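Local coordinates for ribosome-inactivating protein 3 (Zea mays, PDB 2PQG) that belongs to the plant ribosome-inactivating proteins, a family built around a mixed beta sheet packed against helices, at residues W84-F87 with T93-L96. Residues are numbered along the deposited sequence; the frame is centred on the assembly and turned at random.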
ATOM      1  N   TRP A  84       8.061  16.315   0.689  1.00 22.05           N
ATOM      2  CA  TRP A  84       7.940  14.948   0.186  1.00 19.95           C
ATOM      3  C   TRP A  84       8.804  14.012   0.996  1.00 18.57           C
ATOM      4  O   TRP A  84       9.981  14.275   1.225  1.00 18.83           O
ATOM      5  CB  TRP A  84       8.352  14.850  -1.283  1.00 16.98           C
ATOM      6  CG  TRP A  84       7.293  15.307  -2.235  1.00 17.21           C
ATOM      7  CD1 TRP A  84       7.206  16.529  -2.837  1.00 19.17           C
ATOM      8  CD2 TRP A  84       6.159  14.552  -2.688  1.00 18.00           C
ATOM      9  NE1 TRP A  84       6.090  16.583  -3.636  1.00 23.74           N
ATOM     10  CE2 TRP A  84       5.430  15.386  -3.565  1.00 19.98           C
ATOM     11  CE3 TRP A  84       5.690  13.257  -2.437  1.00 14.72           C
ATOM     12  CZ2 TRP A  84       4.252  14.965  -4.193  1.00 17.45           C
ATOM     13  CZ3 TRP A  84       4.519  12.840  -3.059  1.00 17.49           C
ATOM     14  CH2 TRP A  84       3.814  13.693  -3.930  1.00 18.82           C
ATOM     15  N   TRP A  85       8.201  12.915   1.429  1.00 19.00           N
ATOM     16  CA  TRP A  85       8.890  11.910   2.219  1.00 17.14           C
ATOM     17  C   TRP A  85       8.938  10.635   1.413  1.00 16.13           C
ATOM     18  O   TRP A  85       7.900  10.059   1.089  1.00 12.21           O
ATOM     19  CB  TRP A  85       8.138  11.671   3.512  1.00 17.61           C
ATOM     20  CG  TRP A  85       8.220  12.814   4.436  1.00 14.79           C
ATOM     21  CD1 TRP A  85       7.321  13.847   4.580  1.00 14.03           C
ATOM     22  CD2 TRP A  85       9.277  13.071   5.349  1.00 14.12           C
ATOM     23  NE1 TRP A  85       7.758  14.723   5.547  1.00  9.71           N
ATOM     24  CE2 TRP A  85       8.948  14.261   6.050  1.00 13.64           C
ATOM     25  CE3 TRP A  85      10.454  12.388   5.681  1.00  8.08           C
ATOM     26  CZ2 TRP A  85       9.790  14.808   7.026  1.00 12.77           C
ATOM     27  CZ3 TRP A  85      11.289  12.935   6.654  1.00 15.81           C
ATOM     28  CH2 TRP A  85      10.940  14.122   7.330  1.00 12.80           C
ATOM     29  N   GLU A  86      10.149  10.186   1.105  1.00 18.77           N
ATOM     30  CA  GLU A  86      10.331   8.991   0.292  1.00 20.71           C
ATOM     31  C   GLU A  86      10.922   7.765   0.987  1.00 20.69           C
ATOM     32  O   GLU A  86      11.792   7.868   1.857  1.00 19.11           O
ATOM     33  CB  GLU A  86      11.201   9.352  -0.906  1.00 23.81           C
ATOM     34  CG  GLU A  86      11.152   8.352  -2.031  1.00 29.35           C
ATOM     35  CD  GLU A  86      12.071   8.734  -3.170  1.00 33.10           C
ATOM     36  OE1 GLU A  86      12.460   9.921  -3.242  1.00 32.39           O
ATOM     37  OE2 GLU A  86      12.393   7.853  -3.996  1.00 32.28           O
ATOM     38  N   PHE A  87      10.435   6.598   0.582  1.00 24.58           N
ATOM     39  CA  PHE A  87      10.911   5.328   1.122  1.00 25.85           C
ATOM     40  C   PHE A  87      12.375   5.157   0.740  1.00 27.92           C
ATOM     41  O   PHE A  87      12.727   5.214  -0.441  1.00 31.04           O
ATOM     42  CB  PHE A  87      10.090   4.171   0.548  1.00 23.10           C
ATOM     43  CG  PHE A  87       8.827   3.881   1.304  1.00 18.80           C
ATOM     44  CD1 PHE A  87       7.623   3.734   0.630  1.00 17.78           C
ATOM     45  CD2 PHE A  87       8.848   3.714   2.684  1.00 13.25           C
ATOM     46  CE1 PHE A  87       6.458   3.417   1.311  1.00 17.80           C
ATOM     47  CE2 PHE A  87       7.692   3.396   3.373  1.00 14.45           C
ATOM     48  CZ  PHE A  87       6.491   3.249   2.686  1.00 19.66           C
ATOM     49  N   THR A  93      18.923   6.365  -4.139  1.00 36.87           N
ATOM     50  CA  THR A  93      18.633   7.299  -5.212  1.00 36.93           C
ATOM     51  C   THR A  93      17.163   7.695  -5.196  1.00 35.14           C
ATOM     52  O   THR A  93      16.282   6.844  -5.262  1.00 35.18           O
ATOM     53  CB  THR A  93      19.018   6.665  -6.579  1.00 37.96           C
ATOM     54  OG1 THR A  93      20.442   6.746  -6.742  1.00 35.73           O
ATOM     55  CG2 THR A  93      18.319   7.365  -7.742  1.00 34.09           C
ATOM     56  N   HIS A  94      16.906   8.991  -5.090  1.00 32.64           N
ATOM     57  CA  HIS A  94      15.542   9.492  -5.062  1.00 27.45           C
ATOM     58  C   HIS A  94      14.811   9.346  -6.383  1.00 25.47           C
ATOM     59  O   HIS A  94      15.363   9.645  -7.443  1.00 26.84           O
ATOM     60  CB  HIS A  94      15.516  10.972  -4.674  1.00 27.88           C
ATOM     61  CG  HIS A  94      15.533  11.234  -3.200  1.00 26.57           C
ATOM     62  ND1 HIS A  94      16.608  11.804  -2.551  1.00 27.67           N
ATOM     63  CD2 HIS A  94      14.600  11.003  -2.249  1.00 25.16           C
ATOM     64  CE1 HIS A  94      16.336  11.909  -1.261  1.00 26.21           C
ATOM     65  NE2 HIS A  94      15.124  11.429  -1.053  1.00 28.51           N
ATOM     66  N   LEU A  95      13.577   8.850  -6.321  1.00 24.34           N
ATOM     67  CA  LEU A  95      12.745   8.748  -7.516  1.00 24.46           C
ATOM     68  C   LEU A  95      11.888  10.035  -7.503  1.00 25.21           C
ATOM     69  O   LEU A  95      11.537  10.571  -8.557  1.00 25.71           O
ATOM     70  CB  LEU A  95      11.818   7.524  -7.481  1.00 25.90           C
ATOM     71  CG  LEU A  95      12.534   6.174  -7.498  1.00 25.10           C
ATOM     72  CD1 LEU A  95      11.511   5.063  -7.431  1.00 25.44           C
ATOM     73  CD2 LEU A  95      13.384   6.048  -8.758  1.00 21.53           C
ATOM     74  N   LEU A  96      11.550  10.535  -6.312  1.00 24.11           N
ATOM     75  CA  LEU A  96      10.755  11.755  -6.187  1.00 23.28           C
ATOM     76  C   LEU A  96      11.614  12.999  -6.420  1.00 26.00           C
ATOM     77  O   LEU A  96      12.815  13.017  -6.124  1.00 28.20           O
ATOM     78  CB  LEU A  96      10.130  11.845  -4.794  1.00 21.91           C
ATOM     79  CG  LEU A  96       9.310  10.633  -4.333  1.00 26.41           C
ATOM     80  CD1 LEU A  96       8.649  10.930  -2.979  1.00 24.37           C
ATOM     81  CD2 LEU A  96       8.251  10.301  -5.378  1.00 23.50           C
TER
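The indole of W84 receives the CD1 methyl of L96 obliquely, 3.8 Å from its CE3, the two side chains crossing at about a right angle. The imidazole of H94, whose ring stacks with W102, lies beside the carboxylate of E86, though the detail of that meeting is doubtful. W84 and E86 lie on strand 84-86 of the mixed sheet of the ribosome-inactivating protein fold; H94, L95 and L96 sit in the loop that leads from it to its parallel neighbour, strand 101-102. The contact illustrates how one carboxylate reaching out from a strand can organise the loop that leaves it. E86 sends CG anti to its own nitrogen and continues fully extended (chi2 -178°), which brings the acid group to two consecutive amides of the loop. E86 OE2 offers L95 N its syn lone pair in a nearly straight bond of 2.8 Å. E86 OE1 accepts from L96 N at 3.3 Å, a longer bond and a less certain one, because OE1 sits too near a neighbouring atom in the model to be trusted fully. If both bonds hold, each oxygen has an amide of its own, which would probably favour the ionised form despite burial. The aliphatic part of E86 meanwhile runs past L96 in the opposite direction, so the same residue gives the leucine an apolar surface as well as a polar partner. L96 also touches A66 of strand 62-68, while L95 reaches R68 and V75. Under this arrangement the L96 CD1 methyl rests 3.6 Å from CB of E86 and 3.7 Å from its CG.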